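Local atomic coordinates of aspartokinase (Clostridium acetobutylicum, PDB entry 3TVI), a protein that probably catalyses the ATP-dependent phosphorylation of the beta-carboxyl group of L-aspartate, the first step toward threonine, methionine and lysine, and binds lysine at its regulatory ACT domains. Residues T299-E304 with L341-C346; Y325-E330 with D349-K354; P372-V377 with N404-D409; L376-G381 with E414-V419. All coordinates share one frame; numbering follows the deposited sequence.

Interaction 1 of 4, residues T299-E304 with L341-C346; sequences TVIAIE and LVIEDC
Thr299 and Ile343 face each other as an antiparallel hydrogen-bonded pair. Thr299 N gives a bond of 2.8 Å to Ile343 O, and Ile343 N returns one of 2.9 Å to Thr299 O. One step on, Val300 and Val342 form a non-hydrogen-bonded pair, where Val300 CA sends a C-H toward Leu341 O at 3.2 Å. Ile301 N then binds Leu341 O at 2.9 Å, while the return bond from Leu341 N to Ile301 O is weak. A side-chain bond extends this row just past the end of strand 338-344. Thr299 OG1 donates to Asp345 OD1 at 2.8 Å, meeting the carboxylate on its syn side, 27° out of its plane. With the hydroxyl anti to its own carbonyl carbon (chi1 -60°), OG1 is placed to reach Asp345, and the two side chains cross at about a right angle. Ile301 CD1 packs on Ile343 CD1 at 4.2 Å. Leu322 of helix 314-323 backs Ile343 and also Leu341. Val300 bonds through its backbone to His371 on its other flank, and its side chain packs on Gly411 of the second subunit. Strand 338-344 is the outermost strand, within this chain, of an antiparallel beta-sheet with a helix packed on it, as in ACT-type regulatory domains.

Interaction 2 of 4, residues Y325-E330 with D349-K354; sequences YGVSFE and DGKCDK. With LYS (lysine), chain N.
Phe329 O accepts a hydrogen bond of 3.2 Å from the amino N of the bound lysine. This lysine pocket, probably an effector site, belongs to an ACT-type regulatory region and lies at a subunit interface: the same ligand is hydrogen-bonded to Cys315 N of the second subunit. The ligand N also lies over one face of the Phe329 ring, 3.5 Å above the plane and displaced toward the rim. Phe329 CG stands between the backbone N and carbonyl carbon (chi1 69°), which turns the ring under the ligand. The ligand CB lies 3.7 Å from Phe329 CZ. Ser328 CB adds a further contact to the ligand N at 3.5 Å. Farther back along the chain, 325-327 meets the start of helix 352-362 at the surface. No hydrogen bond joins these two segments. An inverse gamma turn centred on Gly326 separates Tyr325 from Val327, yet both touch Lys351. The aliphatic part of the Lys351 side chain runs past Val327 in the opposite direction, with Lys351 CD 3.8 Å from Val327 CG1. It also reaches Tyr325 CB, at 4.0 Å from Lys351 CD. Tyr325 crosses Lys354 at about a right angle, its OH 3.6 Å from Lys354 CB.

Interaction 3 of 4, residues P372-V377 with N404-D409; sequences PNMALV and NIRMID
Two strands of an ACT-type antiparallel sheet, 367-380 and 405-410, meet here without pairing. Their local axes approach to 8.3 Å at 40°, and strand 416-422 lies between them in the sheet order. Side chains bridge the gap, one of them reaching a backbone carbonyl. Arg406 NH1 donates to Pro372 O at 2.8 Å, with an N-H...O angle of 154°. The donor sits above the carbonyl plane of Pro372, and the oxygen lies near the edge of the guanidinium, tilted slightly from its plane. The arginine chain bends at chi3 (55°), bringing the guanidinium to strand 367-380. A second bond holds that head, from Arg406 NH2 to His371 O. Met374, a selenomethionine, covers one face of the guanidinium. Met374 CB lies 3.6 Å from Arg406 NH1, and Met374 SE touches Arg406 CB at 3.9 Å. The bent Met374 chain then reaches the second selenomethionine. Met374 CE packs 4.2 Å from Met407 CB; the two side chains cross at about a right angle. Leu376 CD2 adds an apolar contact of 4.3 Å to Met407 SE. Both strands are irregular here: Asn373 and Met374 form a G1 bulge opposite Phe298, and Arg406 and Met407 a classic bulge opposite Gly420. Helix 426-437 packs on Ala375 and Val377, and helix 390-400 on Ile405 and Ile408. At Ile408 the sheet continues antiparallel into the second subunit.

Interaction 4 of 4, residues L376-G381 with E414-V419; sequences LVATVG and EINVIV
Five backbone hydrogen bonds join Val377, Thr379 and Gly381 to the antiparallel segment 415-419. Val377 N to Val419 O is 2.8 Å. Val419 N answers to Val377 O at 2.9 Å. Thr379 and Val417 bond in both directions, with Thr379 N at 3.0 Å from Val417 O. Gly381 N closes the row on Ile415 O at 2.9 Å. Between these pairs, alpha C-H groups point at carbonyls, as Ile418 CA does to Val377 O. The local axes are 4.7 Å apart and run at 163°. These are neighbouring strands, 367-380 and 416-422, of the ACT domain, whose fold packs helices on an antiparallel sheet. The apolar contacts between the strands gather round Ile418. Ala378 CB meets Ile418 CG1 at 4.3 Å, and Leu376 CD2 meets Ile418 CG2 at 4.4 Å. Val380 and Asn416 lie on the same face as Ala378 and cross obliquely. Theirs is a polar-apolar van der Waals contact, not a bond, with Val380 CG2 4.0 Å from Asn416 OD1. Asn416 CG is anti to the backbone N (chi1 161°), a rotation that brings the amide oxygen over the neighbouring strand. Helix 232-240 reaches this side, through Leu238 on Val380 and Glu237 on Asn416. The other face carries Val377, Thr379, Val417 and Val419. There Ile394 of helix 390-400 touches both Thr379 and Val417, and Phe395 and Leu398 cover Val419.

In the fold
Interactions 1, 3 and 4 lie in one antiparallel sheet, five-stranded within this chain and ordered 338-344, 291-304, 367-380, 416-422, 405-410. Interaction 1 joins the first two strands, and interaction 4 joins the third and fourth. Interaction 3 reaches from the third to the fifth, sharing Leu376 and Val377 with interaction 4. Their centres are about 12 Å apart. Interactions 1 and 2, with centres about 9 Å apart, alternate along the chain and touch through a probable hydrogen bond from Glu330 to Val342. Interactions 3 and 4 follow later in the sequence. Interactions 1, 2 and 3 touch the second subunit. The lysine pocket is thus tied directly to the sheet and dimer interface, consistent with allosteric regulation.

Interaction 1 of 4, residues T299-E304 with L341-C346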
loop_
_atom_site.group_PDB
_atom_site.type_symbol
_atom_site.label_atom_id
_atom_site.label_comp_id
_atom_site.label_asym_id
_atom_site.label_seq_id
_atom_site.Cartn_x
_atom_site.Cartn_y
_atom_site.Cartn_z
ATOM N N THR B 299 6.982 -5.779 -9.967
ATOM C CA THR B 299 6.138 -5.114 -10.959
ATOM C C THR B 299 4.943 -4.432 -10.310
ATOM O O THR B 299 4.278 -5.022 -9.455
ATOM C CB THR B 299 5.609 -6.109 -12.003
ATOM O OG1 THR B 299 6.712 -6.724 -12.682
ATOM C CG2 THR B 299 4.705 -5.396 -13.013
ATOM N N VAL B 300 4.669 -3.196 -10.727
ATOM C CA VAL B 300 3.534 -2.435 -10.198
ATOM C C VAL B 300 2.362 -2.494 -11.177
ATOM O O VAL B 300 2.557 -2.402 -12.386
ATOM C CB VAL B 300 3.910 -0.960 -9.857
ATOM C CG1 VAL B 300 4.553 -0.250 -11.034
ATOM C CG2 VAL B 300 2.693 -0.175 -9.382
ATOM N N ILE B 301 1.157 -2.679 -10.644
ATOM C CA ILE B 301 -0.079 -2.599 -11.421
ATOM C C ILE B 301 -0.812 -1.316 -11.037
ATOM O O ILE B 301 -1.502 -1.269 -10.010
ATOM C CB ILE B 301 -0.996 -3.799 -11.139
ATOM C CG1 ILE B 301 -0.361 -5.083 -11.673
ATOM C CG2 ILE B 301 -2.363 -3.592 -11.766
ATOM C CD1 ILE B 301 -1.108 -6.339 -11.274
ATOM N N ALA B 302 -0.661 -0.278 -11.860
ATOM C CA ALA B 302 -1.234 1.036 -11.553
ATOM C C ALA B 302 -2.698 1.116 -11.993
ATOM O O ALA B 302 -3.017 0.808 -13.136
ATOM C CB ALA B 302 -0.411 2.126 -12.213
ATOM N N ILE B 303 -3.581 1.530 -11.085
ATOM C CA ILE B 303 -5.025 1.526 -11.342
ATOM C C ILE B 303 -5.661 2.892 -11.092
ATOM O O ILE B 303 -6.064 3.195 -9.974
ATOM C CB ILE B 303 -5.748 0.503 -10.441
ATOM C CG1 ILE B 303 -5.137 -0.892 -10.588
ATOM C CG2 ILE B 303 -7.237 0.469 -10.760
ATOM C CD1 ILE B 303 -5.430 -1.798 -9.410
ATOM N N GLU B 304 -5.765 3.707 -12.137
ATOM C CA GLU B 304 -6.470 4.989 -12.050
ATOM C C GLU B 304 -7.978 4.744 -12.090
ATOM O O GLU B 304 -8.457 3.991 -12.929
ATOM C CB GLU B 304 -6.058 5.912 -13.204
ATOM N N LEU B 341 -0.398 -1.566 -6.952
ATOM C CA LEU B 341 -0.047 -2.782 -6.242
ATOM C C LEU B 341 1.367 -3.156 -6.665
ATOM O O LEU B 341 1.615 -3.367 -7.847
ATOM C CB LEU B 341 -1.033 -3.907 -6.584
ATOM C CG LEU B 341 -1.994 -4.419 -5.498
ATOM C CD1 LEU B 341 -2.593 -3.303 -4.664
ATOM C CD2 LEU B 341 -3.100 -5.247 -6.138
ATOM N N VAL B 342 2.291 -3.203 -5.707
ATOM C CA VAL B 342 3.657 -3.665 -5.965
ATOM C C VAL B 342 3.748 -5.148 -5.657
ATOM O O VAL B 342 3.502 -5.555 -4.520
ATOM C CB VAL B 342 4.681 -2.943 -5.082
ATOM C CG1 VAL B 342 6.067 -3.530 -5.310
ATOM C CG2 VAL B 342 4.657 -1.445 -5.359
ATOM N N ILE B 343 4.107 -5.946 -6.664
ATOM C CA ILE B 343 4.093 -7.408 -6.547
ATOM C C ILE B 343 5.374 -8.025 -7.103
ATOM O O ILE B 343 5.805 -7.672 -8.203
ATOM C CB ILE B 343 2.891 -8.009 -7.300
ATOM C CG1 ILE B 343 1.570 -7.494 -6.715
ATOM C CG2 ILE B 343 2.930 -9.526 -7.229
ATOM C CD1 ILE B 343 0.378 -7.687 -7.622
ATOM N N GLU B 344 5.970 -8.949 -6.350
ATOM C CA GLU B 344 7.194 -9.622 -6.786
ATOM C C GLU B 344 6.919 -10.484 -8.017
ATOM O O GLU B 344 5.815 -11.009 -8.184
ATOM C CB GLU B 344 7.792 -10.468 -5.659
ATOM C CG GLU B 344 9.083 -11.186 -6.051
ATOM C CD GLU B 344 9.852 -11.761 -4.872
ATOM O OE1 GLU B 344 9.330 -11.756 -3.735
ATOM O OE2 GLU B 344 10.991 -12.220 -5.089
ATOM N N ASP B 345 7.936 -10.622 -8.868
ATOM C CA ASP B 345 7.778 -11.212 -10.200
ATOM C C ASP B 345 7.537 -12.718 -10.170
ATOM O O ASP B 345 6.640 -13.214 -10.854
ATOM C CB ASP B 345 9.000 -10.894 -11.073
ATOM C CG ASP B 345 9.116 -9.409 -11.419
ATOM O OD1 ASP B 345 8.117 -8.659 -11.303
ATOM O OD2 ASP B 345 10.220 -8.994 -11.824
ATOM N N CYS B 346 8.333 -13.438 -9.383
ATOM C CA CYS B 346 8.170 -14.886 -9.241
ATOM C C CYS B 346 6.797 -15.237 -8.655
ATOM O O CYS B 346 6.173 -16.221 -9.059
ATOM C CB CYS B 346 9.272 -15.462 -8.355
ATOM S SG CYS B 346 9.152 -14.907 -6.646
#

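Interaction 2 of 4, residues Y325-E330 with D349-K354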
loop_
_atom_site.group_PDB
_atom_site.type_symbol
_atom_site.label_atom_id
_atom_site.label_comp_id
_atom_site.label_asym_id
_atom_site.label_seq_id
_atom_site.Cartn_x
_atom_site.Cartn_y
_atom_site.Cartn_z
ATOM N N TYR B 325 -5.755 -16.090 -5.632
ATOM C CA TYR B 325 -4.599 -16.835 -6.142
ATOM C C TYR B 325 -3.513 -16.881 -5.066
ATOM O O TYR B 325 -3.609 -16.196 -4.051
ATOM C CB TYR B 325 -4.032 -16.183 -7.408
ATOM C CG TYR B 325 -5.049 -15.891 -8.493
ATOM C CD1 TYR B 325 -5.937 -14.827 -8.374
ATOM C CD2 TYR B 325 -5.106 -16.664 -9.650
ATOM C CE1 TYR B 325 -6.867 -14.550 -9.364
ATOM C CE2 TYR B 325 -6.035 -16.395 -10.649
ATOM C CZ TYR B 325 -6.914 -15.336 -10.503
ATOM O OH TYR B 325 -7.840 -15.061 -11.489
ATOM N N GLY B 326 -2.478 -17.684 -5.301
ATOM C CA GLY B 326 -1.319 -17.752 -4.403
ATOM C C GLY B 326 -0.361 -16.600 -4.665
ATOM O O GLY B 326 0.786 -16.818 -5.073
ATOM N N VAL B 327 -0.843 -15.374 -4.428
ATOM C CA VAL B 327 -0.101 -14.148 -4.754
ATOM C C VAL B 327 -0.282 -13.050 -3.699
ATOM O O VAL B 327 -1.355 -12.449 -3.586
ATOM C CB VAL B 327 -0.513 -13.581 -6.130
ATOM C CG1 VAL B 327 -0.119 -14.541 -7.240
ATOM C CG2 VAL B 327 -2.005 -13.294 -6.174
ATOM N N SER B 328 0.782 -12.800 -2.937
ATOM C CA SER B 328 0.806 -11.724 -1.949
ATOM C C SER B 328 1.443 -10.470 -2.537
ATOM O O SER B 328 2.310 -10.541 -3.416
ATOM C CB SER B 328 1.574 -12.153 -0.692
ATOM O OG SER B 328 0.840 -13.101 0.068
ATOM N N PHE B 329 1.005 -9.323 -2.033
ATOM C CA PHE B 329 1.543 -8.038 -2.455
ATOM C C PHE B 329 2.524 -7.508 -1.416
ATOM O O PHE B 329 2.384 -7.768 -0.213
ATOM C CB PHE B 329 0.417 -7.024 -2.683
ATOM C CG PHE B 329 -0.279 -6.583 -1.422
ATOM C CD1 PHE B 329 -1.369 -7.282 -0.934
ATOM C CD2 PHE B 329 0.149 -5.458 -0.732
ATOM C CE1 PHE B 329 -2.011 -6.879 0.224
ATOM C CE2 PHE B 329 -0.488 -5.046 0.428
ATOM C CZ PHE B 329 -1.573 -5.758 0.905
ATOM N N GLU B 330 3.514 -6.757 -1.892
ATOM C CA GLU B 330 4.468 -6.086 -1.018
ATOM C C GLU B 330 3.835 -4.794 -0.467
ATOM O O GLU B 330 3.750 -4.592 0.745
ATOM C CB GLU B 330 5.761 -5.780 -1.785
ATOM C CG GLU B 330 7.025 -5.844 -0.930
ATOM C CD GLU B 330 7.684 -7.212 -0.916
ATOM O OE1 GLU B 330 7.146 -8.153 -1.537
ATOM O OE2 GLU B 330 8.749 -7.349 -0.271
ATOM N N ASP B 349 4.518 -14.736 -11.594
ATOM C CA ASP B 349 4.820 -15.681 -12.686
ATOM C C ASP B 349 3.583 -16.371 -13.283
ATOM O O ASP B 349 2.933 -17.187 -12.624
ATOM C CB ASP B 349 5.816 -16.740 -12.173
ATOM C CG ASP B 349 6.526 -17.493 -13.292
ATOM O OD1 ASP B 349 6.061 -17.464 -14.455
ATOM O OD2 ASP B 349 7.566 -18.124 -12.994
ATOM N N GLY B 350 3.253 -16.019 -14.525
ATOM C CA GLY B 350 2.170 -16.670 -15.264
ATOM C C GLY B 350 0.781 -16.170 -14.913
ATOM O O GLY B 350 0.021 -15.761 -15.793
ATOM N N LYS B 351 0.459 -16.191 -13.622
ATOM C CA LYS B 351 -0.885 -15.852 -13.127
ATOM C C LYS B 351 -1.385 -14.455 -13.551
ATOM O O LYS B 351 -2.592 -14.234 -13.648
ATOM C CB LYS B 351 -0.933 -15.958 -11.589
ATOM C CG LYS B 351 -0.385 -17.259 -10.996
ATOM C CD LYS B 351 -0.864 -17.469 -9.561
ATOM C CE LYS B 351 0.076 -18.358 -8.759
ATOM N NZ LYS B 351 0.284 -19.691 -9.389
ATOM N N CYS B 352 -0.450 -13.536 -13.805
ATOM C CA CYS B 352 -0.735 -12.107 -14.062
ATOM C C CYS B 352 -2.013 -11.762 -14.815
ATOM O O CYS B 352 -2.772 -10.882 -14.404
ATOM C CB CYS B 352 0.423 -11.477 -14.843
ATOM S SG CYS B 352 0.160 -9.727 -15.229
ATOM N N ASP B 353 -2.221 -12.441 -15.937
ATOM C CA ASP B 353 -3.187 -11.993 -16.939
ATOM C C ASP B 353 -4.628 -12.063 -16.439
ATOM O O ASP B 353 -5.385 -11.096 -16.561
ATOM C CB ASP B 353 -3.027 -12.821 -18.222
ATOM C CG ASP B 353 -2.860 -11.962 -19.455
ATOM O OD1 ASP B 353 -3.155 -12.458 -20.559
ATOM O OD2 ASP B 353 -2.423 -10.799 -19.326
ATOM N N LYS B 354 -4.986 -13.208 -15.860
ATOM C CA LYS B 354 -6.342 -13.452 -15.352
ATOM C C LYS B 354 -6.737 -12.449 -14.262
ATOM O O LYS B 354 -7.911 -12.106 -14.111
ATOM C CB LYS B 354 -6.445 -14.876 -14.784
ATOM C CG LYS B 354 -6.189 -16.000 -15.786
ATOM C CD LYS B 354 -5.795 -17.291 -15.079
ATOM C CE LYS B 354 -5.293 -18.341 -16.054
ATOM N NZ LYS B 354 -4.523 -19.406 -15.356
HETATM N N LYS N . 0.230 -9.605 1.261
HETATM C CA LYS N . -0.109 -9.455 2.702
HETATM C C LYS N . -1.571 -9.786 2.955
HETATM O O LYS N . -2.146 -10.636 2.278
HETATM C CB LYS N . 0.184 -8.034 3.165
HETATM C CG LYS N . 1.664 -7.720 3.245
HETATM C CD LYS N . 1.900 -6.234 3.403
HETATM C CE LYS N . 3.254 -5.970 4.023
HETATM N NZ LYS N . 3.248 -6.279 5.479
HETATM O OXT LYS N . -2.207 -9.214 3.842
#

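Interaction 3 of 4, residues P372-V377 with N404-D409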
loop_
_atom_site.group_PDB
_atom_site.type_symbol
_atom_site.label_atom_id
_atom_site.label_comp_id
_atom_site.label_asym_id
_atom_site.label_seq_id
_atom_site.Cartn_x
_atom_site.Cartn_y
_atom_site.Cartn_z
ATOM N N PRO B 372 6.722 -3.079 -15.045
ATOM C CA PRO B 372 7.647 -3.984 -14.355
ATOM C C PRO B 372 9.033 -3.358 -14.145
ATOM O O PRO B 372 9.174 -2.139 -14.237
ATOM C CB PRO B 372 7.721 -5.169 -15.316
ATOM C CG PRO B 372 7.589 -4.538 -16.664
ATOM C CD PRO B 372 6.703 -3.330 -16.499
ATOM N N ASN B 373 10.034 -4.184 -13.849
ATOM C CA ASN B 373 11.433 -3.747 -13.791
ATOM C C ASN B 373 11.741 -2.799 -12.630
ATOM O O ASN B 373 12.592 -1.908 -12.737
ATOM C CB ASN B 373 11.871 -3.129 -15.130
ATOM C CG ASN B 373 11.807 -4.120 -16.278
ATOM O OD1 ASN B 373 11.134 -3.877 -17.277
ATOM N ND2 ASN B 373 12.510 -5.245 -16.139
HETATM N N MSE B 374 11.058 -3.023 -11.512
HETATM C CA MSE B 374 11.315 -2.295 -10.276
HETATM C C MSE B 374 12.070 -3.200 -9.333
HETATM O O MSE B 374 11.895 -4.423 -9.342
HETATM C CB MSE B 374 9.986 -1.862 -9.656
HETATM C CG MSE B 374 10.169 -1.175 -8.305
HETATM SE SE MSE B 374 8.788 0.203 -8.046
HETATM C CE MSE B 374 7.581 -0.840 -6.892
ATOM N N ALA B 375 12.938 -2.598 -8.527
ATOM C CA ALA B 375 13.562 -3.276 -7.397
ATOM C C ALA B 375 13.318 -2.450 -6.133
ATOM O O ALA B 375 13.092 -1.232 -6.203
ATOM C CB ALA B 375 15.053 -3.464 -7.642
ATOM N N LEU B 376 13.347 -3.121 -4.983
ATOM C CA LEU B 376 13.080 -2.477 -3.701
ATOM C C LEU B 376 14.347 -2.419 -2.887
ATOM O O LEU B 376 15.089 -3.392 -2.823
ATOM C CB LEU B 376 12.010 -3.239 -2.923
ATOM C CG LEU B 376 10.640 -3.257 -3.588
ATOM C CD1 LEU B 376 9.666 -4.023 -2.725
ATOM C CD2 LEU B 376 10.125 -1.849 -3.844
ATOM N N VAL B 377 14.592 -1.263 -2.279
ATOM C CA VAL B 377 15.718 -1.085 -1.375
ATOM C C VAL B 377 15.180 -0.658 -0.012
ATOM O O VAL B 377 14.524 0.384 0.114
ATOM C CB VAL B 377 16.721 -0.046 -1.911
ATOM C CG1 VAL B 377 17.938 0.048 -0.999
ATOM C CG2 VAL B 377 17.141 -0.416 -3.321
ATOM N N ASN B 404 16.434 7.629 -10.873
ATOM C CA ASN B 404 15.014 7.936 -10.747
ATOM C C ASN B 404 14.341 7.010 -9.733
ATOM O O ASN B 404 14.507 5.781 -9.786
ATOM C CB ASN B 404 14.343 7.813 -12.130
ATOM C CG ASN B 404 12.827 7.747 -12.059
ATOM O OD1 ASN B 404 12.161 8.766 -11.889
ATOM N ND2 ASN B 404 12.276 6.545 -12.224
ATOM N N ILE B 405 13.592 7.630 -8.818
ATOM C CA ILE B 405 12.839 6.934 -7.787
ATOM C C ILE B 405 11.478 6.545 -8.348
ATOM O O ILE B 405 10.833 7.340 -9.017
ATOM C CB ILE B 405 12.644 7.847 -6.559
ATOM C CG1 ILE B 405 14.002 8.261 -5.984
ATOM C CG2 ILE B 405 11.817 7.160 -5.481
ATOM C CD1 ILE B 405 13.904 9.256 -4.848
ATOM N N ARG B 406 11.044 5.320 -8.079
ATOM C CA ARG B 406 9.756 4.827 -8.575
ATOM C C ARG B 406 8.742 4.481 -7.473
ATOM O O ARG B 406 7.560 4.296 -7.750
ATOM C CB ARG B 406 9.982 3.599 -9.458
ATOM C CG ARG B 406 10.478 3.917 -10.863
ATOM C CD ARG B 406 10.401 2.693 -11.755
ATOM N NE ARG B 406 9.052 2.133 -11.774
ATOM C CZ ARG B 406 8.740 0.908 -12.193
ATOM N NH1 ARG B 406 9.681 0.081 -12.644
ATOM N NH2 ARG B 406 7.473 0.506 -12.161
HETATM N N MSE B 407 9.196 4.369 -6.232
HETATM C CA MSE B 407 8.277 4.256 -5.103
HETATM C C MSE B 407 8.960 4.800 -3.881
HETATM O O MSE B 407 10.187 4.739 -3.762
HETATM C CB MSE B 407 7.863 2.798 -4.878
HETATM C CG MSE B 407 6.720 2.622 -3.874
HETATM SE SE MSE B 407 6.788 0.810 -3.092
HETATM C CE MSE B 407 7.585 1.240 -1.350
ATOM N N ILE B 408 8.165 5.371 -2.984
ATOM C CA ILE B 408 8.598 5.662 -1.632
ATOM C C ILE B 408 7.526 5.157 -0.682
ATOM O O ILE B 408 6.333 5.448 -0.841
ATOM C CB ILE B 408 8.790 7.170 -1.383
ATOM C CG1 ILE B 408 9.774 7.768 -2.389
ATOM C CG2 ILE B 408 9.288 7.425 0.035
ATOM C CD1 ILE B 408 9.885 9.273 -2.286
ATOM N N ASP B 409 7.954 4.362 0.287
ATOM C CA ASP B 409 7.162 4.145 1.481
ATOM C C ASP B 409 7.992 4.537 2.675
ATOM O O ASP B 409 9.054 3.963 2.932
ATOM C CB ASP B 409 6.719 2.695 1.642
ATOM C CG ASP B 409 6.211 2.389 3.059
ATOM O OD1 ASP B 409 5.474 3.229 3.645
ATOM O OD2 ASP B 409 6.565 1.305 3.578
#

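Interaction 4 of 4, residues L376-G381 with E414-V419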
loop_
_atom_site.group_PDB
_atom_site.type_symbol
_atom_site.label_atom_id
_atom_site.label_comp_id
_atom_site.label_asym_id
_atom_site.label_seq_id
_atom_site.Cartn_x
_atom_site.Cartn_y
_atom_site.Cartn_z
ATOM N N LEU B 376 13.347 -3.121 -4.983
ATOM C CA LEU B 376 13.080 -2.477 -3.701
ATOM C C LEU B 376 14.347 -2.419 -2.887
ATOM O O LEU B 376 15.089 -3.392 -2.823
ATOM C CB LEU B 376 12.010 -3.239 -2.923
ATOM C CG LEU B 376 10.640 -3.257 -3.588
ATOM C CD1 LEU B 376 9.666 -4.023 -2.725
ATOM C CD2 LEU B 376 10.125 -1.849 -3.844
ATOM N N VAL B 377 14.592 -1.263 -2.279
ATOM C CA VAL B 377 15.718 -1.085 -1.375
ATOM C C VAL B 377 15.180 -0.658 -0.012
ATOM O O VAL B 377 14.524 0.384 0.114
ATOM C CB VAL B 377 16.721 -0.046 -1.911
ATOM C CG1 VAL B 377 17.938 0.048 -0.999
ATOM C CG2 VAL B 377 17.141 -0.416 -3.321
ATOM N N ALA B 378 15.440 -1.488 0.992
ATOM C CA ALA B 378 15.002 -1.211 2.343
ATOM C C ALA B 378 16.203 -0.773 3.134
ATOM O O ALA B 378 17.199 -1.495 3.210
ATOM C CB ALA B 378 14.393 -2.446 2.971
ATOM N N THR B 379 16.117 0.413 3.722
ATOM C CA THR B 379 17.192 0.904 4.564
ATOM C C THR B 379 16.625 1.029 5.979
ATOM O O THR B 379 15.592 1.657 6.185
ATOM C CB THR B 379 17.833 2.186 3.989
ATOM O OG1 THR B 379 18.169 3.077 5.050
ATOM C CG2 THR B 379 16.903 2.878 2.989
ATOM N N VAL B 380 17.294 0.384 6.934
ATOM C CA VAL B 380 16.705 0.058 8.231
ATOM C C VAL B 380 17.573 0.567 9.376
ATOM O O VAL B 380 18.805 0.564 9.283
ATOM C CB VAL B 380 16.533 -1.470 8.370
ATOM C CG1 VAL B 380 15.861 -1.840 9.675
ATOM C CG2 VAL B 380 15.711 -2.009 7.222
ATOM N N GLY B 381 16.930 1.015 10.451
ATOM C CA GLY B 381 17.661 1.418 11.648
ATOM C C GLY B 381 16.742 1.992 12.698
ATOM O O GLY B 381 15.780 2.647 12.356
ATOM N N GLU B 414 8.400 2.745 11.773
ATOM C CA GLU B 414 9.188 3.848 12.312
ATOM C C GLU B 414 10.699 3.728 12.064
ATOM O O GLU B 414 11.400 4.733 12.033
ATOM C CB GLU B 414 8.921 3.999 13.815
ATOM C CG GLU B 414 7.510 4.479 14.157
ATOM C CD GLU B 414 7.486 5.481 15.308
ATOM O OE1 GLU B 414 7.837 5.107 16.454
ATOM O OE2 GLU B 414 7.107 6.648 15.056
ATOM N N ILE B 415 11.194 2.512 11.867
ATOM C CA ILE B 415 12.631 2.273 11.761
ATOM C C ILE B 415 13.056 1.871 10.343
ATOM O O ILE B 415 14.006 1.101 10.170
ATOM C CB ILE B 415 13.074 1.179 12.764
ATOM C CG1 ILE B 415 12.299 -0.123 12.545
ATOM C CG2 ILE B 415 12.871 1.653 14.195
ATOM C CD1 ILE B 415 12.991 -1.326 13.143
ATOM N N ASN B 416 12.389 2.412 9.323
ATOM C CA ASN B 416 12.516 1.841 7.985
ATOM C C ASN B 416 11.966 2.695 6.840
ATOM O O ASN B 416 10.772 2.962 6.786
ATOM C CB ASN B 416 11.816 0.480 8.020
ATOM C CG ASN B 416 11.451 -0.040 6.654
ATOM O OD1 ASN B 416 12.318 -0.332 5.838
ATOM N ND2 ASN B 416 10.157 -0.195 6.410
ATOM N N VAL B 417 12.840 3.113 5.926
ATOM C CA VAL B 417 12.398 3.710 4.655
ATOM C C VAL B 417 12.677 2.769 3.488
ATOM O O VAL B 417 13.805 2.285 3.320
ATOM C CB VAL B 417 13.074 5.056 4.331
ATOM C CG1 VAL B 417 12.594 5.565 2.981
ATOM C CG2 VAL B 417 12.773 6.074 5.411
ATOM N N ILE B 418 11.645 2.536 2.680
ATOM C CA ILE B 418 11.754 1.694 1.506
ATOM C C ILE B 418 11.631 2.557 0.261
ATOM O O ILE B 418 10.738 3.394 0.145
ATOM C CB ILE B 418 10.666 0.619 1.475
ATOM C CG1 ILE B 418 10.722 -0.232 2.743
ATOM C CG2 ILE B 418 10.839 -0.260 0.248
ATOM C CD1 ILE B 418 9.356 -0.410 3.377
ATOM N N VAL B 419 12.550 2.337 -0.665
ATOM C CA VAL B 419 12.610 3.082 -1.895
ATOM C C VAL B 419 12.542 2.068 -3.009
ATOM O O VAL B 419 13.177 1.014 -2.920
ATOM C CB VAL B 419 13.928 3.850 -1.986
ATOM C CG1 VAL B 419 14.513 3.751 -3.377
ATOM C CG2 VAL B 419 13.725 5.292 -1.581
#